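Local coordinates for transmembrane protein (Bartonella henselae, PDB 3PAM) that probably serves as part of the substrate-binding component of an ABC-type oligopeptide transport system, as a family 5 extracellular solute-binding protein, at residues A[49-54]-A[241-246]; A[194-199]-A[207-212]. All blocks are in the same frame, centred on the assembly; numbering follows the deposited sequence.

Interaction 1: A[49-54]-A[241-246]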
loop_
_atom_site.group_PDB
_atom_site.type_symbol
_atom_site.label_atom_id
_atom_site.label_comp_id
_atom_site.label_asym_id
_atom_site.label_seq_id
_atom_site.Cartn_x
_atom_site.Cartn_y
_atom_site.Cartn_z
ATOM N N GLY A 49 -6.161 -6.589 -1.446
ATOM C CA GLY A 49 -5.962 -6.452 -0.034
ATOM C C GLY A 49 -4.801 -7.293 0.373
ATOM O O GLY A 49 -3.890 -7.485 -0.370
ATOM N N TYR A 50 -4.852 -7.800 1.578
ATOM C CA TYR A 50 -3.726 -8.492 2.121
ATOM C C TYR A 50 -3.938 -9.962 2.358
ATOM O O TYR A 50 -3.003 -10.658 2.527
ATOM C CB TYR A 50 -3.257 -7.776 3.374
ATOM C CG TYR A 50 -2.695 -6.432 3.065
ATOM C CD1 TYR A 50 -1.349 -6.264 2.874
ATOM C CD2 TYR A 50 -3.509 -5.340 2.931
ATOM C CE1 TYR A 50 -0.842 -5.074 2.580
ATOM C CE2 TYR A 50 -3.000 -4.152 2.633
ATOM C CZ TYR A 50 -1.663 -4.021 2.459
ATOM O OH TYR A 50 -1.122 -2.826 2.154
ATOM N N TRP A 51 -5.165 -10.439 2.327
ATOM C CA TRP A 51 -5.388 -11.855 2.443
ATOM C C TRP A 51 -6.418 -12.271 1.420
ATOM O O TRP A 51 -7.392 -12.884 1.761
ATOM C CB TRP A 51 -5.825 -12.209 3.854
ATOM C CG TRP A 51 -4.688 -12.273 4.776
ATOM C CD1 TRP A 51 -3.890 -13.312 4.975
ATOM C CD2 TRP A 51 -4.198 -11.233 5.604
ATOM N NE1 TRP A 51 -2.941 -13.018 5.867
ATOM C CE2 TRP A 51 -3.102 -11.731 6.272
ATOM C CE3 TRP A 51 -4.580 -9.922 5.838
ATOM C CZ2 TRP A 51 -2.388 -10.985 7.173
ATOM C CZ3 TRP A 51 -3.884 -9.199 6.722
ATOM C CH2 TRP A 51 -2.804 -9.724 7.386
ATOM N N ASP A 52 -6.179 -11.876 0.172
ATOM C CA ASP A 52 -7.035 -12.157 -0.999
ATOM C C ASP A 52 -7.318 -13.630 -1.296
ATOM O O ASP A 52 -6.405 -14.443 -1.388
ATOM C CB ASP A 52 -6.466 -11.502 -2.263
ATOM C CG ASP A 52 -6.481 -9.979 -2.195
ATOM O OD1 ASP A 52 -6.857 -9.414 -1.138
ATOM O OD2 ASP A 52 -6.106 -9.344 -3.201
ATOM N N GLY A 53 -8.598 -13.944 -1.465
ATOM C CA GLY A 53 -9.018 -15.275 -1.864
ATOM C C GLY A 53 -8.814 -16.264 -0.744
ATOM O O GLY A 53 -8.433 -17.400 -0.971
ATOM N N SER A 54 -9.062 -15.790 0.469
ATOM C CA SER A 54 -8.966 -16.561 1.685
ATOM C C SER A 54 -10.184 -16.180 2.502
ATOM O O SER A 54 -10.772 -15.112 2.297
ATOM C CB SER A 54 -7.678 -16.187 2.425
ATOM O OG SER A 54 -7.857 -16.126 3.834
ATOM N N ALA A 241 -9.976 -7.821 10.515
ATOM C CA ALA A 241 -9.874 -6.449 10.989
ATOM C C ALA A 241 -8.526 -5.834 10.593
ATOM O O ALA A 241 -8.475 -4.695 10.125
ATOM C CB ALA A 241 -10.111 -6.368 12.467
ATOM N N LEU A 242 -7.442 -6.598 10.736
ATOM C CA LEU A 242 -6.138 -6.122 10.288
ATOM C C LEU A 242 -6.123 -5.752 8.802
ATOM O O LEU A 242 -5.659 -4.676 8.437
ATOM C CB LEU A 242 -5.042 -7.137 10.614
ATOM C CG LEU A 242 -3.618 -6.779 10.165
ATOM C CD1 LEU A 242 -3.189 -5.397 10.697
ATOM C CD2 LEU A 242 -2.604 -7.865 10.560
ATOM N N ASP A 243 -6.622 -6.644 7.948
ATOM C CA ASP A 243 -6.730 -6.362 6.515
ATOM C C ASP A 243 -7.405 -4.995 6.261
ATOM O O ASP A 243 -6.965 -4.221 5.423
ATOM C CB ASP A 243 -7.511 -7.477 5.813
ATOM C CG ASP A 243 -7.427 -7.383 4.303
ATOM O OD1 ASP A 243 -6.341 -7.050 3.794
ATOM O OD2 ASP A 243 -8.446 -7.638 3.610
ATOM N N ARG A 244 -8.414 -4.731 7.055
ATOM C CA ARG A 244 -9.231 -3.567 6.967
ATOM C C ARG A 244 -8.489 -2.281 7.271
ATOM O O ARG A 244 -8.702 -1.285 6.659
ATOM C CB ARG A 244 -10.408 -3.737 7.897
ATOM C CG ARG A 244 -11.655 -4.084 7.181
ATOM C CD ARG A 244 -12.783 -4.711 7.996
ATOM N NE ARG A 244 -13.782 -5.089 7.024
ATOM C CZ ARG A 244 -14.407 -6.236 6.953
ATOM N NH1 ARG A 244 -14.224 -7.151 7.858
ATOM N NH2 ARG A 244 -15.233 -6.435 5.964
ATOM N N ILE A 245 -7.609 -2.348 8.236
ATOM C CA ILE A 245 -6.692 -1.288 8.620
ATOM C C ILE A 245 -5.592 -1.090 7.599
ATOM O O ILE A 245 -5.210 0.042 7.308
ATOM C CB ILE A 245 -6.056 -1.581 9.992
ATOM C CG1 ILE A 245 -7.146 -1.569 11.059
ATOM C CG2 ILE A 245 -4.959 -0.551 10.322
ATOM C CD1 ILE A 245 -6.661 -1.863 12.426
ATOM N N LEU A 246 -5.068 -2.179 7.057
ATOM C CA LEU A 246 -3.939 -2.062 6.158
ATOM C C LEU A 246 -4.401 -1.552 4.813
ATOM O O LEU A 246 -3.738 -0.738 4.170
ATOM C CB LEU A 246 -3.227 -3.396 6.036
ATOM C CG LEU A 246 -2.621 -3.910 7.340
ATOM C CD1 LEU A 246 -1.947 -5.250 7.093
ATOM C CD2 LEU A 246 -1.637 -2.918 7.872
HETATM O O HOH W 1 -2.994 -0.629 1.161
HETATM O O HOH W 2 -7.555 -9.420 1.417
#
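Tyr-50, Trp-51 and Asp-243 make a buried loop-on-helix contact, in which the loop that follows strand 45-46 lies against helix 232-249. One direct hydrogen bond joins the two: Tyr-50 N gives its hydrogen to Asp-243 OD1 at 2.8 Å, somewhat bent (143°) and meeting the oxygen on its syn side, tilted from the carboxylate plane. With CG anti to its backbone N (chi1 -169°), Asp-243 swings its carboxylate in toward the loop. Asp-243 OD1 also sits at the edge of the Tyr-50 ring, close to the ring plane. Asp-243 OD2 accepts from a water oxygen 3.0 Å away, and the same water takes the Trp-51 N hydrogen and gives one to Asp-52 OD1; Ser-58 OG is a further partner of Asp-243 OD2. Around this polar centre the packing is apolar. Leu-246 lays its CB over one face of the Tyr-50 ring, a CH-pi contact 3.9 Å from CB to the ring centroid. The benzo part of the Trp-51 indole carries the rest: CH2 lies 3.7 Å from Leu-242 CD2, and CE3 meets Asp-243 CB edge-on. At the far end of the tyrosine, a second water links Tyr-50 OH to Leu-246 O. A buried carboxylate is thus gripped through both oxygens by a backbone N-H, a water and a serine hydroxyl, which probably helps stabilise its negative charge even with Asp-52 nearby.

Interaction 2: A[194-199]-A[207-212]. With EOH (ethanol), chain C.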
loop_
_atom_site.group_PDB
_atom_site.type_symbol
_atom_site.label_atom_id
_atom_site.label_comp_id
_atom_site.label_asym_id
_atom_site.label_seq_id
_atom_site.Cartn_x
_atom_site.Cartn_y
_atom_site.Cartn_z
ATOM N N GLN A 194 3.878 -11.601 11.582
ATOM C CA GLN A 194 3.122 -10.361 11.434
ATOM C C GLN A 194 3.796 -9.239 12.209
ATOM O O GLN A 194 3.816 -8.104 11.738
ATOM C CB GLN A 194 1.659 -10.508 11.887
ATOM C CG GLN A 194 0.756 -11.438 11.038
ATOM C CD GLN A 194 0.812 -11.122 9.566
ATOM O OE1 GLN A 194 0.612 -9.970 9.154
ATOM N NE2 GLN A 194 1.095 -12.125 8.756
ATOM N N ILE A 195 4.367 -9.559 13.373
ATOM C CA ILE A 195 5.018 -8.562 14.213
ATOM C C ILE A 195 6.197 -7.929 13.486
ATOM O O ILE A 195 6.399 -6.725 13.579
ATOM C CB ILE A 195 5.516 -9.151 15.564
ATOM C CG1 ILE A 195 4.442 -10.019 16.230
ATOM C CG2 ILE A 195 6.013 -8.043 16.521
ATOM C CD1 ILE A 195 4.959 -10.812 17.468
ATOM N N ASN A 196 6.988 -8.763 12.804
ATOM C CA ASN A 196 8.120 -8.312 12.002
ATOM C C ASN A 196 7.681 -7.441 10.807
ATOM O O ASN A 196 8.396 -6.539 10.385
ATOM C CB ASN A 196 8.888 -9.541 11.515
ATOM C CG ASN A 196 10.266 -9.209 10.989
ATOM O OD1 ASN A 196 10.921 -8.278 11.455
ATOM N ND2 ASN A 196 10.720 -9.987 10.013
ATOM N N ARG A 197 6.490 -7.686 10.279
ATOM C CA ARG A 197 6.025 -6.934 9.100
ATOM C C ARG A 197 5.377 -5.595 9.434
ATOM O O ARG A 197 5.615 -4.599 8.745
ATOM C CB ARG A 197 5.023 -7.764 8.306
ATOM C CG ARG A 197 5.526 -9.107 7.878
ATOM C CD ARG A 197 4.404 -9.901 7.220
ATOM N NE ARG A 197 4.935 -10.992 6.404
ATOM C CZ ARG A 197 4.185 -11.815 5.675
ATOM N NH1 ARG A 197 2.854 -11.694 5.639
ATOM N NH2 ARG A 197 4.778 -12.770 4.975
ATOM N N TRP A 198 4.544 -5.568 10.468
ATOM C CA TRP A 198 3.644 -4.429 10.665
ATOM C C TRP A 198 3.724 -3.724 12.007
ATOM O O TRP A 198 3.145 -2.652 12.150
ATOM C CB TRP A 198 2.198 -4.867 10.483
ATOM C CG TRP A 198 1.927 -5.418 9.148
ATOM C CD1 TRP A 198 1.658 -6.702 8.847
ATOM C CD2 TRP A 198 1.935 -4.706 7.921
ATOM N NE1 TRP A 198 1.481 -6.849 7.505
ATOM C CE2 TRP A 198 1.639 -5.634 6.904
ATOM C CE3 TRP A 198 2.147 -3.363 7.577
ATOM C CZ2 TRP A 198 1.551 -5.272 5.552
ATOM C CZ3 TRP A 198 2.052 -3.002 6.258
ATOM C CH2 TRP A 198 1.756 -3.958 5.252
ATOM N N SER A 199 4.397 -4.316 12.991
ATOM C CA SER A 199 4.316 -3.771 14.337
ATOM C C SER A 199 5.135 -2.490 14.393
ATOM O O SER A 199 6.099 -2.318 13.633
ATOM C CB SER A 199 4.835 -4.770 15.368
ATOM O OG SER A 199 6.246 -4.711 15.385
ATOM N N GLY A 207 16.546 -4.080 9.165
ATOM C CA GLY A 207 16.561 -5.467 8.765
ATOM C C GLY A 207 15.275 -6.169 9.086
ATOM O O GLY A 207 15.154 -7.362 8.839
ATOM N N SER A 208 14.317 -5.438 9.656
ATOM C CA SER A 208 12.974 -5.968 9.807
ATOM C C SER A 208 12.198 -5.821 8.480
ATOM O O SER A 208 12.637 -5.129 7.552
ATOM C CB SER A 208 12.253 -5.278 10.961
ATOM O OG SER A 208 11.202 -4.457 10.494
ATOM N N PHE A 209 11.048 -6.475 8.398
ATOM C CA PHE A 209 10.276 -6.461 7.187
ATOM C C PHE A 209 9.133 -5.463 7.235
ATOM O O PHE A 209 8.173 -5.585 6.456
ATOM C CB PHE A 209 9.740 -7.851 6.866
ATOM C CG PHE A 209 10.814 -8.856 6.520
ATOM C CD1 PHE A 209 12.092 -8.439 6.127
ATOM C CD2 PHE A 209 10.539 -10.208 6.562
ATOM C CE1 PHE A 209 13.077 -9.361 5.802
ATOM C CE2 PHE A 209 11.526 -11.147 6.233
ATOM C CZ PHE A 209 12.791 -10.723 5.859
ATOM N N ASN A 210 9.225 -4.483 8.132
ATOM C CA ASN A 210 8.278 -3.398 8.103
ATOM C C ASN A 210 8.790 -2.354 7.126
ATOM O O ASN A 210 9.310 -1.319 7.530
ATOM C CB ASN A 210 8.020 -2.806 9.491
ATOM C CG ASN A 210 6.865 -1.791 9.490
ATOM O OD1 ASN A 210 6.442 -1.306 8.437
ATOM N ND2 ASN A 210 6.358 -1.482 10.674
ATOM N N PHE A 211 8.674 -2.670 5.837
ATOM C CA PHE A 211 9.194 -1.825 4.770
ATOM C C PHE A 211 8.499 -0.483 4.723
ATOM O O PHE A 211 9.124 0.515 4.388
ATOM C CB PHE A 211 9.075 -2.533 3.424
ATOM C CG PHE A 211 9.781 -3.880 3.380
ATOM C CD1 PHE A 211 11.157 -3.964 3.587
ATOM C CD2 PHE A 211 9.068 -5.049 3.150
ATOM C CE1 PHE A 211 11.821 -5.200 3.556
ATOM C CE2 PHE A 211 9.710 -6.269 3.119
ATOM C CZ PHE A 211 11.106 -6.349 3.320
ATOM N N SER A 212 7.203 -0.462 5.039
ATOM C CA SER A 212 6.440 0.775 4.996
ATOM C C SER A 212 6.648 1.669 6.237
ATOM O O SER A 212 6.282 2.823 6.196
ATOM C CB SER A 212 4.941 0.527 4.706
ATOM O OG SER A 212 4.273 -0.128 5.773
HETATM C C1 EOH C . 5.505 -3.375 5.495
HETATM C C2 EOH C . 4.870 -4.760 5.729
HETATM O O EOH C . 5.006 -2.346 6.336
HETATM O O HOH W 3 13.802 -9.482 9.679
#
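Asn-210 and Asn-196 reach across between the end of helix 193-198 and the loop beyond it, each with its amide turned to a different task. Asn-210 has its CG anti to the backbone N (chi1 -172°), which carries ND2 to Ser-199 O at 3.1 Å. The acceptor lies nearly in the amide plane of Asn-210, although the donor stands well above the carbonyl plane of Ser-199; Ala-214 O also accepts from ND2. On the backbone itself, Asn-210 CA makes a C-H...O contact of 3.0 Å with Arg-197 O. Asn-196 lies obliquely to the Phe-209 ring, amide and ring planes 39° apart, with ND2 3.5 Å from CD2 of that ring. Its OD1 rests against Ser-208 CB, while a water bridges ND2 to Gly-207 O. The backbone bond from Phe-209 N to Asn-196 O is weak. An ethanol, probably from the crystallisation liquor, lies against the Trp-198 indole, its C2 3.1 Å above the ring plane; its hydroxyl gives a hydrogen bond to Asn-210 OD1 at 2.7 Å and is also close to Ser-212. Within the loop, Ser-208 OG accepts from Asn-210 N at 3.1 Å, and it has Ser-202 O as an outside partner. This is an ST turn running into an inverse gamma turn centred on Asn-210, where the loop folds back onto the helix end.

The centres of interactions 1 and 2 lie about 16 Å apart, yet their residues meet directly. Leu-246 CD1 packs 3.6 Å from Trp-198 CE2, and Tyr-50 CE1 lies 3.8 Å from Trp-198 CZ2; Trp-51 and Leu-242 both touch Gln-194. Helix 193-198 therefore rests on the loop and helix joined in interaction 1. Along the chain, 49-54 comes first, then both segments of interaction 2, then 241-246. Interaction 2 is local, its segments eight residues apart at the closest ends, whereas those of interaction 1 are 187 apart. Helix 217-228 touches residues of both, so the loop at 49-54 joins three successive helices, 193-198, 217-228 and 232-249, in one packed region.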